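Local coordinates for protein succinate dehydrogenase subunit A (Mycolicibacterium smegmatis MC2 51, PDB 6LUM) that probably oxidises succinate to fumarate as the FAD-binding flavoprotein subunit of a membrane-bound succinate dehydrogenase complex, at residues D[227-239]-D[551-565]. Numbering follows the deposited sequence.
Sequences VFRKGLPLEDMEF and HTMAYKQGTDLLSDI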
loop_
_atom_site.group_PDB
_atom_site.type_symbol
_atom_site.label_atom_id
_atom_site.label_comp_id
_atom_site.label_asym_id
_atom_site.label_seq_id
_atom_site.Cartn_x
_atom_site.Cartn_y
_atom_site.Cartn_z
ATOM N N VAL D 227 -3.115 -2.759 -44.857
ATOM C CA VAL D 227 -1.843 -2.299 -45.394
ATOM C C VAL D 227 -1.812 -2.420 -46.909
ATOM O O VAL D 227 -1.155 -1.628 -47.586
ATOM C CB VAL D 227 -0.707 -3.082 -44.717
ATOM C CG1 VAL D 227 0.565 -2.999 -45.510
ATOM C CG2 VAL D 227 -0.496 -2.559 -43.318
ATOM N N PHE D 228 -2.540 -3.372 -47.473
ATOM C CA PHE D 228 -2.545 -3.530 -48.917
ATOM C C PHE D 228 -3.454 -2.523 -49.597
ATOM O O PHE D 228 -3.179 -2.116 -50.727
ATOM C CB PHE D 228 -2.973 -4.947 -49.265
ATOM C CG PHE D 228 -2.825 -5.287 -50.699
ATOM C CD1 PHE D 228 -1.586 -5.345 -51.281
ATOM C CD2 PHE D 228 -3.929 -5.571 -51.462
ATOM C CE1 PHE D 228 -1.456 -5.666 -52.597
ATOM C CE2 PHE D 228 -3.800 -5.885 -52.780
ATOM C CZ PHE D 228 -2.565 -5.935 -53.348
ATOM N N ARG D 229 -4.532 -2.115 -48.937
ATOM C CA ARG D 229 -5.416 -1.115 -49.514
ATOM C C ARG D 229 -4.833 0.283 -49.421
ATOM O O ARG D 229 -5.102 1.114 -50.290
ATOM C CB ARG D 229 -6.772 -1.153 -48.819
ATOM C CG ARG D 229 -7.661 -2.256 -49.312
ATOM C CD ARG D 229 -8.877 -2.428 -48.439
ATOM N NE ARG D 229 -9.963 -3.078 -49.164
ATOM C CZ ARG D 229 -11.089 -3.499 -48.604
ATOM N NH1 ARG D 229 -11.282 -3.343 -47.308
ATOM N NH2 ARG D 229 -12.024 -4.075 -49.341
ATOM N N LYS D 230 -4.042 0.565 -48.387
ATOM C CA LYS D 230 -3.431 1.882 -48.277
ATOM C C LYS D 230 -2.408 2.156 -49.366
ATOM O O LYS D 230 -1.949 3.295 -49.479
ATOM C CB LYS D 230 -2.760 2.051 -46.921
ATOM C CG LYS D 230 -3.720 2.098 -45.770
ATOM C CD LYS D 230 -4.809 3.116 -46.005
ATOM C CE LYS D 230 -4.272 4.526 -45.935
ATOM N NZ LYS D 230 -5.362 5.524 -46.049
ATOM N N GLY D 231 -2.040 1.164 -50.162
ATOM C CA GLY D 231 -1.042 1.332 -51.191
ATOM C C GLY D 231 0.312 0.754 -50.858
ATOM O O GLY D 231 1.178 0.715 -51.734
ATOM N N LEU D 232 0.523 0.320 -49.621
ATOM C CA LEU D 232 1.764 -0.321 -49.239
ATOM C C LEU D 232 1.824 -1.725 -49.836
ATOM O O LEU D 232 0.804 -2.271 -50.252
ATOM C CB LEU D 232 1.872 -0.363 -47.720
ATOM C CG LEU D 232 1.588 0.976 -47.048
ATOM C CD1 LEU D 232 1.380 0.822 -45.563
ATOM C CD2 LEU D 232 2.727 1.911 -47.313
ATOM N N PRO D 233 3.007 -2.327 -49.909
ATOM C CA PRO D 233 3.145 -3.620 -50.579
ATOM C C PRO D 233 2.908 -4.804 -49.649
ATOM O O PRO D 233 2.868 -4.676 -48.426
ATOM C CB PRO D 233 4.599 -3.591 -51.044
ATOM C CG PRO D 233 5.271 -2.837 -50.007
ATOM C CD PRO D 233 4.322 -1.784 -49.542
ATOM N N LEU D 234 2.756 -5.974 -50.263
ATOM C CA LEU D 234 2.672 -7.235 -49.541
ATOM C C LEU D 234 3.675 -8.203 -50.141
ATOM O O LEU D 234 3.808 -8.285 -51.361
ATOM C CB LEU D 234 1.274 -7.840 -49.607
ATOM C CG LEU D 234 0.223 -7.311 -48.641
ATOM C CD1 LEU D 234 -0.950 -8.230 -48.645
ATOM C CD2 LEU D 234 0.780 -7.195 -47.263
ATOM N N GLU D 235 4.362 -8.947 -49.288
ATOM C CA GLU D 235 5.546 -9.694 -49.683
ATOM C C GLU D 235 5.311 -11.189 -49.543
ATOM O O GLU D 235 4.866 -11.650 -48.492
ATOM C CB GLU D 235 6.741 -9.273 -48.832
ATOM C CG GLU D 235 8.063 -9.820 -49.296
ATOM C CD GLU D 235 9.111 -9.808 -48.209
ATOM O OE1 GLU D 235 9.381 -8.736 -47.638
ATOM O OE2 GLU D 235 9.672 -10.880 -47.920
ATOM N N ASP D 236 5.610 -11.937 -50.605
ATOM C CA ASP D 236 5.688 -13.397 -50.555
ATOM C C ASP D 236 4.370 -14.038 -50.135
ATOM O O ASP D 236 4.334 -14.902 -49.264
ATOM C CB ASP D 236 6.806 -13.841 -49.614
ATOM C CG ASP D 236 8.057 -14.248 -50.344
ATOM O OD1 ASP D 236 7.997 -14.410 -51.580
ATOM O OD2 ASP D 236 9.101 -14.414 -49.678
ATOM N N MET D 237 3.282 -13.638 -50.783
ATOM C CA MET D 237 1.965 -14.095 -50.359
ATOM C C MET D 237 1.535 -15.403 -51.001
ATOM O O MET D 237 0.508 -15.954 -50.603
ATOM C CB MET D 237 0.919 -13.024 -50.645
ATOM C CG MET D 237 0.817 -11.983 -49.569
ATOM S SD MET D 237 0.059 -12.593 -48.071
ATOM C CE MET D 237 -1.566 -13.008 -48.676
ATOM N N GLU D 238 2.278 -15.920 -51.964
ATOM C CA GLU D 238 1.934 -17.193 -52.571
ATOM C C GLU D 238 2.495 -18.380 -51.813
ATOM O O GLU D 238 2.334 -19.514 -52.267
ATOM C CB GLU D 238 2.425 -17.240 -54.011
ATOM C CG GLU D 238 3.916 -17.396 -54.155
ATOM C CD GLU D 238 4.640 -16.075 -54.147
ATOM O OE1 GLU D 238 4.068 -15.085 -53.653
ATOM O OE2 GLU D 238 5.777 -16.017 -54.645
ATOM N N PHE D 239 3.145 -18.153 -50.681
ATOM C CA PHE D 239 3.763 -19.219 -49.900
ATOM C C PHE D 239 2.855 -19.525 -48.722
ATOM O O PHE D 239 2.972 -18.930 -47.654
ATOM C CB PHE D 239 5.159 -18.830 -49.445
ATOM C CG PHE D 239 6.174 -18.893 -50.531
ATOM C CD1 PHE D 239 6.485 -20.088 -51.128
ATOM C CD2 PHE D 239 6.798 -17.758 -50.971
ATOM C CE1 PHE D 239 7.399 -20.148 -52.129
ATOM C CE2 PHE D 239 7.712 -17.821 -51.975
ATOM C CZ PHE D 239 8.012 -19.018 -52.554
ATOM N N HIS D 551 12.190 -12.257 -53.078
ATOM C CA HIS D 551 10.847 -12.070 -52.566
ATOM C C HIS D 551 10.008 -11.346 -53.603
ATOM O O HIS D 551 10.493 -10.445 -54.290
ATOM C CB HIS D 551 10.869 -11.265 -51.273
ATOM C CG HIS D 551 11.582 -11.939 -50.145
ATOM N ND1 HIS D 551 11.195 -13.161 -49.643
ATOM C CD2 HIS D 551 12.647 -11.551 -49.408
ATOM C CE1 HIS D 551 11.997 -13.500 -48.651
ATOM N NE2 HIS D 551 12.885 -12.540 -48.488
ATOM N N THR D 552 8.751 -11.745 -53.724
ATOM C CA THR D 552 7.801 -11.050 -54.574
ATOM C C THR D 552 7.079 -10.002 -53.749
ATOM O O THR D 552 6.672 -10.271 -52.620
ATOM C CB THR D 552 6.787 -12.029 -55.162
ATOM O OG1 THR D 552 7.464 -13.003 -55.962
ATOM C CG2 THR D 552 5.785 -11.298 -56.017
ATOM N N MET D 553 6.921 -8.807 -54.303
ATOM C CA MET D 553 6.206 -7.736 -53.629
ATOM C C MET D 553 5.092 -7.248 -54.536
ATOM O O MET D 553 5.300 -7.068 -55.736
ATOM C CB MET D 553 7.151 -6.600 -53.255
ATOM C CG MET D 553 8.273 -7.056 -52.359
ATOM S SD MET D 553 9.161 -5.714 -51.581
ATOM C CE MET D 553 7.932 -5.141 -50.437
ATOM N N ALA D 554 3.909 -7.057 -53.971
ATOM C CA ALA D 554 2.727 -6.705 -54.736
ATOM C C ALA D 554 2.187 -5.375 -54.248
ATOM O O ALA D 554 2.066 -5.159 -53.036
ATOM C CB ALA D 554 1.661 -7.788 -54.617
ATOM N N TYR D 555 1.871 -4.490 -55.194
ATOM C CA TYR D 555 1.280 -3.189 -54.927
ATOM C C TYR D 555 -0.073 -3.101 -55.614
ATOM O O TYR D 555 -0.227 -3.535 -56.758
ATOM C CB TYR D 555 2.158 -2.047 -55.436
ATOM C CG TYR D 555 3.578 -2.040 -54.943
ATOM C CD1 TYR D 555 4.545 -2.814 -55.551
ATOM C CD2 TYR D 555 3.958 -1.233 -53.888
ATOM C CE1 TYR D 555 5.836 -2.802 -55.114
ATOM C CE2 TYR D 555 5.250 -1.215 -53.444
ATOM C CZ TYR D 555 6.187 -2.003 -54.060
ATOM O OH TYR D 555 7.486 -1.990 -53.621
ATOM N N LYS D 556 -1.043 -2.525 -54.919
ATOM C CA LYS D 556 -2.372 -2.315 -55.471
ATOM C C LYS D 556 -2.423 -0.967 -56.168
ATOM O O LYS D 556 -1.875 0.019 -55.672
ATOM C CB LYS D 556 -3.422 -2.374 -54.366
ATOM C CG LYS D 556 -4.847 -2.430 -54.852
ATOM C CD LYS D 556 -5.795 -2.148 -53.711
ATOM C CE LYS D 556 -7.225 -2.385 -54.117
ATOM N NZ LYS D 556 -7.470 -3.818 -54.394
ATOM N N GLN D 557 -3.086 -0.921 -57.321
ATOM C CA GLN D 557 -3.072 0.296 -58.124
ATOM C C GLN D 557 -4.265 1.198 -57.826
ATOM O O GLN D 557 -4.092 2.339 -57.387
ATOM C CB GLN D 557 -3.025 -0.063 -59.610
ATOM C CG GLN D 557 -1.866 -0.968 -59.982
ATOM C CD GLN D 557 -0.525 -0.268 -59.952
ATOM O OE1 GLN D 557 -0.052 0.161 -58.902
ATOM N NE2 GLN D 557 0.101 -0.157 -61.112
ATOM N N GLY D 558 -5.473 0.703 -58.046
ATOM C CA GLY D 558 -6.673 1.495 -57.858
ATOM C C GLY D 558 -7.079 1.634 -56.407
ATOM O O GLY D 558 -6.246 1.614 -55.495
ATOM N N THR D 559 -8.370 1.796 -56.194
ATOM C CA THR D 559 -8.955 1.883 -54.860
ATOM C C THR D 559 -10.111 0.915 -54.665
ATOM O O THR D 559 -10.257 0.351 -53.579
ATOM C CB THR D 559 -9.426 3.322 -54.582
ATOM O OG1 THR D 559 -8.343 4.233 -54.804
ATOM C CG2 THR D 559 -9.902 3.465 -53.148
ATOM N N ASP D 560 -10.929 0.700 -55.691
ATOM C CA ASP D 560 -12.020 -0.254 -55.599
ATOM C C ASP D 560 -11.469 -1.677 -55.628
ATOM O O ASP D 560 -10.272 -1.906 -55.813
ATOM C CB ASP D 560 -13.011 -0.027 -56.733
ATOM C CG ASP D 560 -12.332 0.124 -58.071
ATOM O OD1 ASP D 560 -11.188 0.623 -58.099
ATOM O OD2 ASP D 560 -12.936 -0.258 -59.094
ATOM N N LEU D 561 -12.360 -2.652 -55.444
ATOM C CA LEU D 561 -11.934 -4.046 -55.422
ATOM C C LEU D 561 -11.240 -4.425 -56.720
ATOM O O LEU D 561 -10.062 -4.794 -56.723
ATOM C CB LEU D 561 -13.126 -4.966 -55.165
ATOM C CG LEU D 561 -13.402 -5.378 -53.721
ATOM C CD1 LEU D 561 -14.479 -6.419 -53.696
ATOM C CD2 LEU D 561 -12.156 -5.916 -53.082
ATOM N N LEU D 562 -11.951 -4.343 -57.837
ATOM C CA LEU D 562 -11.369 -4.722 -59.118
ATOM C C LEU D 562 -10.304 -3.707 -59.502
ATOM O O LEU D 562 -10.618 -2.566 -59.851
ATOM C CB LEU D 562 -12.451 -4.816 -60.186
ATOM C CG LEU D 562 -13.590 -5.772 -59.852
ATOM C CD1 LEU D 562 -14.829 -4.988 -59.475
ATOM C CD2 LEU D 562 -13.868 -6.708 -61.011
ATOM N N SER D 563 -9.043 -4.119 -59.439
ATOM C CA SER D 563 -7.919 -3.238 -59.713
ATOM C C SER D 563 -6.807 -4.070 -60.333
ATOM O O SER D 563 -7.029 -5.197 -60.785
ATOM C CB SER D 563 -7.455 -2.534 -58.435
ATOM O OG SER D 563 -6.843 -3.453 -57.551
ATOM N N ASP D 564 -5.605 -3.511 -60.356
ATOM C CA ASP D 564 -4.437 -4.180 -60.900
ATOM C C ASP D 564 -3.421 -4.409 -59.793
ATOM O O ASP D 564 -3.338 -3.633 -58.840
ATOM C CB ASP D 564 -3.808 -3.361 -62.025
ATOM C CG ASP D 564 -2.839 -4.168 -62.859
ATOM O OD1 ASP D 564 -2.631 -5.357 -62.545
ATOM O OD2 ASP D 564 -2.282 -3.612 -63.829
ATOM N N ILE D 565 -2.653 -5.481 -59.923
ATOM C CA ILE D 565 -1.633 -5.849 -58.953
ATOM C C ILE D 565 -0.292 -5.763 -59.664
ATOM O O ILE D 565 -0.006 -6.578 -60.550
ATOM C CB ILE D 565 -1.861 -7.254 -58.386
ATOM C CG1 ILE D 565 -3.291 -7.409 -57.882
ATOM C CG2 ILE D 565 -0.898 -7.535 -57.265
ATOM C CD1 ILE D 565 -3.568 -6.665 -56.624
#
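Lys556 CB sits over one face of the Phe228 ring, offset toward its rim and 4.1 Å from the centroid, a CH-pi contact, while Ala554 O and Ile565 CD1 lie at the ring's edge. Phe228 CG is anti to the backbone N (chi1 -172°), which carries the ring across to the strand. Pro233 CB rests on one face of the Tyr555 ring, 3.8 Å from the centroid, in a second CH-pi contact; alongside, Pro233 CG meets Met553 CE at 3.5 Å. The His551 ring has Glu235 OE2 above its centre and the Asp236 carboxylate at its edge, turned 78° from the ring plane; the modelled ND1 to Asp236 OD2 hydrogen bond is doubtfully short (2.4 Å). Glu235 OE1 is salt-bridged to Lys570. Between these groups the backbones run antiparallel: Leu234 and Ala554 form a hydrogen-bonded pair (Ala554 N to Leu234 O 2.9 Å), continued by Asp236 N to Thr552 O. Gly231, with positive phi in a Schellman motif after the helix, turns the chain into this pairing. The contact thus adds strand 234-235 to the edge of strand 550-556, whose other neighbour is strand 565-571, joining the FAD-binding and C-terminal family regions; helix 503-527 packs on Phe228 and Arg229, and strand 360-361 on Pro233 and Met553.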